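Local coordinates for thermospermine synthase (Medicago truncatula, PDB 6BQ6), which probably transfers an aminopropyl group from decarboxylated S-adenosylmethionine to spermidine, yielding thermospermine and S-methyl-5'-thioadenosine, at residues B[116-128]-B[278-290]. Sequence-based numbering, arbitrary orientation.
Sequences ARELLRHKTIDKV and RMRQRIIEENRYL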
ATOM      1  N   ALA B 116     -34.268  -4.679  -2.158  1.00 18.85           N
ATOM      2  CA  ALA B 116     -35.547  -4.649  -2.822  1.00 19.68           C
ATOM      3  C   ALA B 116     -35.664  -5.839  -3.804  1.00 19.04           C
ATOM      4  O   ALA B 116     -36.676  -6.516  -3.827  1.00 20.34           O
ATOM      5  CB  ALA B 116     -35.736  -3.345  -3.566  1.00 20.02           C
ATOM      6  N   ARG B 117     -34.618  -6.052  -4.591  1.00 18.82           N
ATOM      7  CA  ARG B 117     -34.611  -7.149  -5.574  1.00 19.95           C
ATOM      8  C   ARG B 117     -34.937  -8.487  -4.895  1.00 20.75           C
ATOM      9  O   ARG B 117     -35.799  -9.262  -5.356  1.00 19.86           O
ATOM     10  CB  ARG B 117     -33.241  -7.235  -6.247  1.00 20.27           C
ATOM     11  CG  ARG B 117     -33.137  -8.378  -7.223  1.00 20.77           C
ATOM     12  CD  ARG B 117     -31.704  -8.578  -7.583  1.00 21.94           C
ATOM     13  NE  ARG B 117     -30.934  -9.181  -6.505  1.00 22.06           N
ATOM     14  CZ  ARG B 117     -29.721  -8.806  -6.111  1.00 22.73           C
ATOM     15  NH1 ARG B 117     -29.117  -7.738  -6.625  1.00 23.05           N
ATOM     16  NH2 ARG B 117     -29.086  -9.527  -5.159  1.00 22.98           N
ATOM     17  N   GLU B 118     -34.227  -8.788  -3.793  1.00 19.45           N
ATOM     18  CA  GLU B 118     -34.495 -10.052  -3.121  1.00 20.20           C
ATOM     19  C   GLU B 118     -35.907 -10.144  -2.517  1.00 19.78           C
ATOM     20  O   GLU B 118     -36.530 -11.177  -2.541  1.00 19.48           O
ATOM     21  CB  GLU B 118     -33.431 -10.341  -2.059  1.00 20.36           C
ATOM     22  CG  GLU B 118     -32.044 -10.558  -2.632  1.00 21.13           C
ATOM     23  CD  GLU B 118     -31.983 -11.718  -3.645  1.00 22.58           C
ATOM     24  OE1 GLU B 118     -32.567 -12.785  -3.437  1.00 21.27           O
ATOM     25  OE2 GLU B 118     -31.308 -11.550  -4.688  1.00 25.05           O
ATOM     26  N   LEU B 119     -36.380  -9.061  -1.895  1.00 19.31           N
ATOM     27  CA  LEU B 119     -37.745  -8.997  -1.391  1.00 18.97           C
ATOM     28  C   LEU B 119     -38.789  -9.258  -2.472  1.00 19.96           C
ATOM     29  O   LEU B 119     -39.734  -9.991  -2.239  1.00 19.82           O
ATOM     30  CB  LEU B 119     -38.043  -7.645  -0.784  1.00 18.40           C
ATOM     31  CG  LEU B 119     -37.338  -7.382   0.565  1.00 19.10           C
ATOM     32  CD1 LEU B 119     -37.174  -5.903   0.873  1.00 19.47           C
ATOM     33  CD2 LEU B 119     -38.021  -8.110   1.693  1.00 19.73           C
ATOM     34  N   LEU B 120     -38.560  -8.691  -3.638  1.00 20.23           N
ATOM     35  CA  LEU B 120     -39.521  -8.821  -4.763  1.00 21.61           C
ATOM     36  C   LEU B 120     -39.550 -10.210  -5.405  1.00 22.45           C
ATOM     37  O   LEU B 120     -40.432 -10.520  -6.183  1.00 22.97           O
ATOM     38  CB  LEU B 120     -39.207  -7.752  -5.811  1.00 22.35           C
ATOM     39  CG  LEU B 120     -39.540  -6.328  -5.289  1.00 22.67           C
ATOM     40  CD1 LEU B 120     -38.844  -5.312  -6.171  1.00 23.49           C
ATOM     41  CD2 LEU B 120     -41.023  -5.972  -5.235  1.00 22.85           C
ATOM     42  N   ARG B 121     -38.574 -11.055  -5.101  1.00 21.04           N
ATOM     43  CA  ARG B 121     -38.637 -12.470  -5.449  1.00 22.44           C
ATOM     44  C   ARG B 121     -39.721 -13.227  -4.717  1.00 22.66           C
ATOM     45  O   ARG B 121     -40.069 -14.307  -5.139  1.00 25.92           O
ATOM     46  CB  ARG B 121     -37.282 -13.161  -5.255  1.00 22.50           C
ATOM     47  CG  ARG B 121     -36.214 -12.594  -6.186  1.00 23.17           C
ATOM     48  CD  ARG B 121     -34.838 -13.229  -5.953  1.00 23.94           C
ATOM     49  NE  ARG B 121     -34.877 -14.678  -6.106  1.00 24.19           N
ATOM     50  CZ  ARG B 121     -34.130 -15.563  -5.438  1.00 25.62           C
ATOM     51  NH1 ARG B 121     -33.275 -15.203  -4.508  1.00 24.31           N
ATOM     52  NH2 ARG B 121     -34.290 -16.838  -5.674  1.00 26.06           N
ATOM     53  N   HIS B 122     -40.218 -12.704  -3.594  1.00 22.33           N
ATOM     54  CA  HIS B 122     -41.272 -13.351  -2.851  1.00 22.78           C
ATOM     55  C   HIS B 122     -42.617 -13.094  -3.461  1.00 23.75           C
ATOM     56  O   HIS B 122     -43.064 -11.965  -3.518  1.00 23.27           O
ATOM     57  CB  HIS B 122     -41.225 -12.874  -1.411  1.00 22.68           C
ATOM     58  CG  HIS B 122     -40.116 -13.497  -0.635  1.00 21.40           C
ATOM     59  ND1 HIS B 122     -40.342 -14.464   0.314  1.00 21.31           N
ATOM     60  CD2 HIS B 122     -38.779 -13.260  -0.634  1.00 21.35           C
ATOM     61  CE1 HIS B 122     -39.189 -14.829   0.854  1.00 22.10           C
ATOM     62  NE2 HIS B 122     -38.228 -14.122   0.287  1.00 20.77           N
ATOM     63  N   LYS B 123     -43.312 -14.165  -3.856  1.00 25.81           N
ATOM     64  CA  LYS B 123     -44.639 -13.973  -4.451  1.00 26.27           C
ATOM     65  C   LYS B 123     -45.702 -13.444  -3.514  1.00 26.28           C
ATOM     66  O   LYS B 123     -46.693 -12.893  -3.997  1.00 27.10           O
ATOM     67  CB  LYS B 123     -45.113 -15.278  -5.127  1.00 29.09           C
ATOM     68  CG  LYS B 123     -44.277 -15.563  -6.331  1.00 30.66           C
ATOM     69  CD  LYS B 123     -44.573 -16.933  -6.924  1.00 34.47           C
ATOM     70  CE  LYS B 123     -44.037 -18.064  -6.064  1.00 35.69           C
ATOM     71  NZ  LYS B 123     -44.070 -19.375  -6.819  1.00 37.69           N
ATOM     72  N   THR B 124     -45.513 -13.593  -2.194  1.00 24.63           N
ATOM     73  CA  THR B 124     -46.463 -13.054  -1.229  1.00 24.45           C
ATOM     74  C   THR B 124     -46.494 -11.522  -1.190  1.00 23.76           C
ATOM     75  O   THR B 124     -47.489 -10.891  -0.767  1.00 22.64           O
ATOM     76  CB  THR B 124     -46.167 -13.602   0.200  1.00 24.85           C
ATOM     77  OG1 THR B 124     -44.846 -13.222   0.609  1.00 24.12           O
ATOM     78  CG2 THR B 124     -46.219 -15.121   0.224  1.00 25.87           C
ATOM     79  N   ILE B 125     -45.393 -10.900  -1.587  1.00 22.25           N
ATOM     80  CA  ILE B 125     -45.185  -9.484  -1.420  1.00 22.08           C
ATOM     81  C   ILE B 125     -46.062  -8.693  -2.377  1.00 22.26           C
ATOM     82  O   ILE B 125     -46.047  -8.928  -3.586  1.00 21.87           O
ATOM     83  CB  ILE B 125     -43.671  -9.111  -1.613  1.00 22.06           C
ATOM     84  CG1 ILE B 125     -42.834  -9.674  -0.434  1.00 22.05           C
ATOM     85  CG2 ILE B 125     -43.444  -7.626  -1.806  1.00 22.26           C
ATOM     86  CD1 ILE B 125     -43.045  -8.948   0.859  1.00 22.08           C
ATOM     87  N   ASP B 126     -46.764  -7.726  -1.812  1.00 22.80           N
ATOM     88  CA  ASP B 126     -47.576  -6.737  -2.548  1.00 24.26           C
ATOM     89  C   ASP B 126     -46.954  -5.325  -2.590  1.00 25.06           C
ATOM     90  O   ASP B 126     -47.198  -4.566  -3.542  1.00 24.41           O
ATOM     91  CB  ASP B 126     -48.963  -6.654  -1.900  1.00 24.88           C
ATOM     92  CG  ASP B 126     -49.775  -7.931  -2.056  1.00 27.00           C
ATOM     93  OD1 ASP B 126     -49.572  -8.713  -3.044  1.00 29.40           O
ATOM     94  OD2 ASP B 126     -50.684  -8.145  -1.226  1.00 29.51           O
ATOM     95  N   LYS B 127     -46.204  -4.944  -1.550  1.00 24.60           N
ATOM     96  CA  LYS B 127     -45.584  -3.614  -1.511  1.00 23.86           C
ATOM     97  C   LYS B 127     -44.274  -3.659  -0.787  1.00 22.04           C
ATOM     98  O   LYS B 127     -44.161  -4.290   0.286  1.00 21.52           O
ATOM     99  CB  LYS B 127     -46.467  -2.610  -0.827  1.00 27.03           C
ATOM    100  CG  LYS B 127     -45.972  -1.173  -0.969  1.00 30.71           C
ATOM    101  CD  LYS B 127     -47.029  -0.168  -0.542  1.00 36.39           C
ATOM    102  CE  LYS B 127     -46.848   0.205   0.923  1.00 38.08           C
ATOM    103  NZ  LYS B 127     -47.432   1.523   1.227  1.00 40.65           N
ATOM    104  N   VAL B 128     -43.300  -2.994  -1.361  1.00 21.23           N
ATOM    105  CA  VAL B 128     -41.984  -2.704  -0.715  1.00 21.28           C
ATOM    106  C   VAL B 128     -41.753  -1.187  -0.749  1.00 21.35           C
ATOM    107  O   VAL B 128     -41.870  -0.523  -1.791  1.00 22.51           O
ATOM    108  CB  VAL B 128     -40.809  -3.375  -1.434  1.00 21.31           C
ATOM    109  CG1 VAL B 128     -39.465  -2.994  -0.812  1.00 21.22           C
ATOM    110  CG2 VAL B 128     -40.942  -4.895  -1.514  1.00 22.09           C
ATOM    111  N   ARG B 278     -40.878 -23.630   2.233  1.00 31.17           N
ATOM    112  CA  ARG B 278     -41.304 -22.252   2.044  1.00 31.21           C
ATOM    113  C   ARG B 278     -40.603 -21.572   0.901  1.00 28.10           C
ATOM    114  O   ARG B 278     -41.230 -20.832   0.176  1.00 28.95           O
ATOM    115  CB  ARG B 278     -41.165 -21.436   3.337  1.00 30.93           C
ATOM    116  CG  ARG B 278     -42.130 -21.916   4.400  1.00 32.60           C
ATOM    117  CD  ARG B 278     -41.990 -21.159   5.690  1.00 32.71           C
ATOM    118  NE  ARG B 278     -42.863 -21.726   6.757  1.00 33.74           N
ATOM    119  CZ  ARG B 278     -43.448 -21.001   7.721  1.00 35.76           C
ATOM    120  NH1 ARG B 278     -43.270 -19.686   7.821  1.00 32.80           N
ATOM    121  NH2 ARG B 278     -44.222 -21.625   8.631  1.00 37.51           N
ATOM    122  N   MET B 279     -39.301 -21.825   0.730  1.00 26.67           N
ATOM    123  CA  MET B 279     -38.558 -21.248  -0.381  1.00 25.83           C
ATOM    124  C   MET B 279     -39.078 -21.730  -1.722  1.00 26.78           C
ATOM    125  O   MET B 279     -39.266 -20.957  -2.632  1.00 26.78           O
ATOM    126  CB  MET B 279     -37.059 -21.542  -0.297  1.00 26.05           C
ATOM    127  CG  MET B 279     -36.377 -20.910   0.872  1.00 26.71           C
ATOM    128  SD  MET B 279     -34.590 -21.280   0.868  1.00 30.07           S
ATOM    129  CE  MET B 279     -34.249 -21.266   2.619  1.00 29.95           C
ATOM    130  N   ARG B 280     -39.296 -23.025  -1.820  1.00 28.92           N
ATOM    131  CA  ARG B 280     -39.868 -23.606  -3.020  1.00 30.44           C
ATOM    132  C   ARG B 280     -41.244 -23.033  -3.303  1.00 29.65           C
ATOM    133  O   ARG B 280     -41.573 -22.791  -4.443  1.00 30.26           O
ATOM    134  CB  ARG B 280     -39.980 -25.128  -2.857  1.00 33.72           C
ATOM    135  CG  ARG B 280     -40.557 -25.905  -4.037  1.00 37.01           C
ATOM    136  CD  ARG B 280     -39.762 -25.729  -5.320  1.00 39.81           C
ATOM    137  NE  ARG B 280     -38.453 -26.387  -5.271  1.00 41.99           N
ATOM    138  CZ  ARG B 280     -38.225 -27.688  -5.497  1.00 45.91           C
ATOM    139  NH1 ARG B 280     -39.219 -28.548  -5.786  1.00 47.65           N
ATOM    140  NH2 ARG B 280     -36.980 -28.143  -5.419  1.00 47.40           N
ATOM    141  N   GLN B 281     -42.056 -22.863  -2.283  1.00 29.98           N
ATOM    142  CA  GLN B 281     -43.414 -22.377  -2.515  1.00 33.12           C
ATOM    143  C   GLN B 281     -43.445 -20.893  -2.847  1.00 33.79           C
ATOM    144  O   GLN B 281     -44.228 -20.458  -3.683  1.00 35.39           O
ATOM    145  CB  GLN B 281     -44.330 -22.672  -1.308  1.00 35.55           C
ATOM    146  CG  GLN B 281     -45.812 -22.353  -1.568  1.00 39.61           C
ATOM    147  CD  GLN B 281     -46.422 -23.255  -2.641  1.00 43.00           C
ATOM    148  OE1 GLN B 281     -46.502 -24.474  -2.448  1.00 49.45           O
ATOM    149  NE2 GLN B 281     -46.796 -22.681  -3.802  1.00 43.48           N
ATOM    150  N   ARG B 282     -42.602 -20.103  -2.175  1.00 31.34           N
ATOM    151  CA  ARG B 282     -42.791 -18.661  -2.136  1.00 31.47           C
ATOM    152  C   ARG B 282     -41.830 -17.811  -2.937  1.00 30.71           C
ATOM    153  O   ARG B 282     -42.168 -16.716  -3.366  1.00 30.40           O
ATOM    154  CB  ARG B 282     -42.690 -18.187  -0.713  1.00 31.50           C
ATOM    155  CG  ARG B 282     -43.739 -18.713   0.210  1.00 33.10           C
ATOM    156  CD  ARG B 282     -43.485 -17.944   1.459  1.00 33.46           C
ATOM    157  NE  ARG B 282     -44.017 -18.492   2.651  1.00 34.49           N
ATOM    158  CZ  ARG B 282     -43.875 -17.903   3.840  1.00 35.10           C
ATOM    159  NH1 ARG B 282     -44.344 -18.463   4.935  1.00 36.60           N
ATOM    160  NH2 ARG B 282     -43.214 -16.753   3.930  1.00 32.60           N
ATOM    161  N   ILE B 283     -40.626 -18.320  -3.151  1.00 27.61           N
ATOM    162  CA  ILE B 283     -39.609 -17.514  -3.788  1.00 27.85           C
ATOM    163  C   ILE B 283     -39.451 -17.932  -5.241  1.00 28.72           C
ATOM    164  O   ILE B 283     -39.306 -19.136  -5.550  1.00 29.97           O
ATOM    165  CB  ILE B 283     -38.264 -17.679  -3.076  1.00 27.44           C
ATOM    166  CG1 ILE B 283     -38.360 -17.193  -1.631  1.00 26.97           C
ATOM    167  CG2 ILE B 283     -37.190 -16.952  -3.880  1.00 27.43           C
ATOM    168  CD1 ILE B 283     -37.057 -17.412  -0.836  1.00 26.30           C
ATOM    169  N   ILE B 284     -39.468 -16.944  -6.110  1.00 30.13           N
ATOM    170  CA  ILE B 284     -39.215 -17.094  -7.564  1.00 32.67           C
ATOM    171  C   ILE B 284     -37.743 -17.438  -7.798  1.00 34.27           C
ATOM    172  O   ILE B 284     -36.852 -16.765  -7.263  1.00 34.20           O
ATOM    173  CB  ILE B 284     -39.567 -15.779  -8.307  1.00 34.48           C
ATOM    174  CG1 ILE B 284     -41.061 -15.475  -8.159  1.00 36.21           C
ATOM    175  CG2 ILE B 284     -39.199 -15.826  -9.793  1.00 35.17           C
ATOM    176  CD1 ILE B 284     -41.438 -14.076  -8.644  1.00 38.09           C
ATOM    177  N   GLU B 285     -37.485 -18.488  -8.584  1.00 36.93           N
ATOM    178  CA  GLU B 285     -36.119 -18.988  -8.828  1.00 37.45           C
ATOM    179  C   GLU B 285     -35.412 -19.523  -7.566  1.00 35.39           C
ATOM    180  O   GLU B 285     -35.863 -19.361  -6.429  1.00 33.00           O
ATOM    181  CB  GLU B 285     -35.248 -17.942  -9.524  1.00 42.18           C
ATOM    182  CG  GLU B 285     -35.721 -17.580 -10.918  1.00 49.12           C
ATOM    183  CD  GLU B 285     -34.628 -16.939 -11.758  1.00 55.76           C
ATOM    184  OE1 GLU B 285     -34.660 -15.690 -11.890  1.00 63.14           O
ATOM    185  OE2 GLU B 285     -33.740 -17.676 -12.275  1.00 58.18           O
ATOM    186  N   GLU B 286     -34.308 -20.215  -7.807  1.00 34.09           N
ATOM    187  CA  GLU B 286     -33.525 -20.836  -6.752  1.00 34.21           C
ATOM    188  C   GLU B 286     -32.622 -19.790  -6.145  1.00 29.50           C
ATOM    189  O   GLU B 286     -31.979 -19.058  -6.867  1.00 28.58           O
ATOM    190  CB  GLU B 286     -32.628 -21.927  -7.329  1.00 37.51           C
ATOM    191  CG  GLU B 286     -33.299 -23.278  -7.415  1.00 42.94           C
ATOM    192  CD  GLU B 286     -32.961 -24.109  -6.181  1.00 49.29           C
ATOM    193  OE1 GLU B 286     -33.838 -24.144  -5.278  1.00 54.18           O
ATOM    194  OE2 GLU B 286     -31.815 -24.682  -6.104  1.00 48.38           O
ATOM    195  N   ASN B 287     -32.548 -19.771  -4.827  1.00 27.73           N
ATOM    196  CA  ASN B 287     -31.496 -19.010  -4.135  1.00 26.48           C
ATOM    197  C   ASN B 287     -30.132 -19.569  -4.495  1.00 27.46           C
ATOM    198  O   ASN B 287     -29.994 -20.768  -4.759  1.00 28.61           O
ATOM    199  CB  ASN B 287     -31.679 -19.102  -2.624  1.00 26.69           C
ATOM    200  CG  ASN B 287     -32.844 -18.275  -2.122  1.00 26.76           C
ATOM    201  OD1 ASN B 287     -33.366 -17.439  -2.828  1.00 27.69           O
ATOM    202  ND2 ASN B 287     -33.217 -18.470  -0.872  1.00 27.22           N
ATOM    203  N   ARG B 288     -29.154 -18.677  -4.555  1.00 26.68           N
ATOM    204  CA  ARG B 288     -27.768 -19.012  -4.879  1.00 27.94           C
ATOM    205  C   ARG B 288     -26.999 -19.386  -3.605  1.00 26.88           C
ATOM    206  O   ARG B 288     -26.118 -20.250  -3.635  1.00 28.01           O
ATOM    207  CB  ARG B 288     -27.133 -17.826  -5.621  1.00 30.56           C
ATOM    208  CG  ARG B 288     -27.796 -17.549  -6.971  1.00 34.20           C
ATOM    209  CD  ARG B 288     -27.395 -16.191  -7.593  1.00 36.77           C
ATOM    210  NE  ARG B 288     -25.976 -16.238  -7.940  1.00 38.40           N
ATOM    211  CZ  ARG B 288     -25.185 -15.210  -8.230  1.00 41.47           C
ATOM    212  NH1 ARG B 288     -25.639 -13.946  -8.241  1.00 42.70           N
ATOM    213  NH2 ARG B 288     -23.895 -15.451  -8.504  1.00 41.66           N
ATOM    214  N   TYR B 289     -27.306 -18.739  -2.482  1.00 23.28           N
ATOM    215  CA  TYR B 289     -26.537 -18.942  -1.251  1.00 23.34           C
ATOM    216  C   TYR B 289     -27.327 -19.758  -0.242  1.00 22.27           C
ATOM    217  O   TYR B 289     -26.799 -20.658   0.384  1.00 22.70           O
ATOM    218  CB  TYR B 289     -26.123 -17.620  -0.581  1.00 22.50           C
ATOM    219  CG  TYR B 289     -25.310 -17.889   0.655  1.00 23.14           C
ATOM    220  CD1 TYR B 289     -24.026 -18.363   0.568  1.00 24.14           C
ATOM    221  CD2 TYR B 289     -25.867 -17.713   1.909  1.00 22.73           C
ATOM    222  CE1 TYR B 289     -23.294 -18.648   1.735  1.00 24.25           C
ATOM    223  CE2 TYR B 289     -25.163 -17.986   3.029  1.00 23.99           C
ATOM    224  CZ  TYR B 289     -23.930 -18.460   2.960  1.00 23.86           C
ATOM    225  OH  TYR B 289     -23.282 -18.743   4.143  1.00 27.52           O
ATOM    226  N   LEU B 290     -28.582 -19.405  -0.034  1.00 22.42           N
ATOM    227  CA  LEU B 290     -29.300 -19.810   1.146  1.00 23.30           C
ATOM    228  C   LEU B 290     -30.274 -20.978   0.861  1.00 24.09           C
ATOM    229  O   LEU B 290     -31.142 -20.857   0.005  1.00 26.01           O
ATOM    230  CB  LEU B 290     -30.041 -18.587   1.667  1.00 24.99           C
ATOM    231  CG  LEU B 290     -30.512 -18.738   3.082  1.00 26.38           C
ATOM    232  CD1 LEU B 290     -29.411 -18.517   4.114  1.00 26.04           C
ATOM    233  CD2 LEU B 290     -31.636 -17.767   3.295  1.00 27.61           C
TER
HETATM  234  O   HOH W   1     -42.777 -14.976   1.506  1.00 23.87           O
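His122 and Ile283 form a non-hydrogen-bonded antiparallel pair, flanked by backbone bonds from Ile284 N to Arg121 O (2.9 Å, N-H...O 179°) and Lys123 N to Arg282 O (2.8 Å). This single bridge ties the turn between helix 114-120 and strand 127-132 of the Rossmann-like domain to the chain leaving helix 272-282.

Among side-chain bonds, Arg121 dominates: bent at chi3 (57°), it presents Arg121 NE and NH2 side-on to Ile284 O, at 3.1 and 3.0 Å. Arg121 NH1 (2.8 Å) and NH2 both reach Asn287 OD1 weakly, the amide turned 74° from the guanidinium plane. NH1 also forms a salt bridge with Glu118 OE1, itself bonded, like His122 NE2, to His93. A water links His122 ND1, Thr124 OG1 and Arg282 NH2; Thr124 OG1 also bonds Pro102 O, and Arg282 NH1 bonds His99 O.

Nonpolar contacts centre on Ile283, whose branches diverge: CG2 sits over the rim of one guanidinium face of Arg121, and CG1 makes a CH-pi contact 3.7 Å from the His122 ring centroid.

A leucine replacing Arg121 would probably leave Ile284 O without its two side-chain donors and Glu118 without this counter-charge. Arg121, paired with Glu118, thus holds Ile284 by both side chain and backbone.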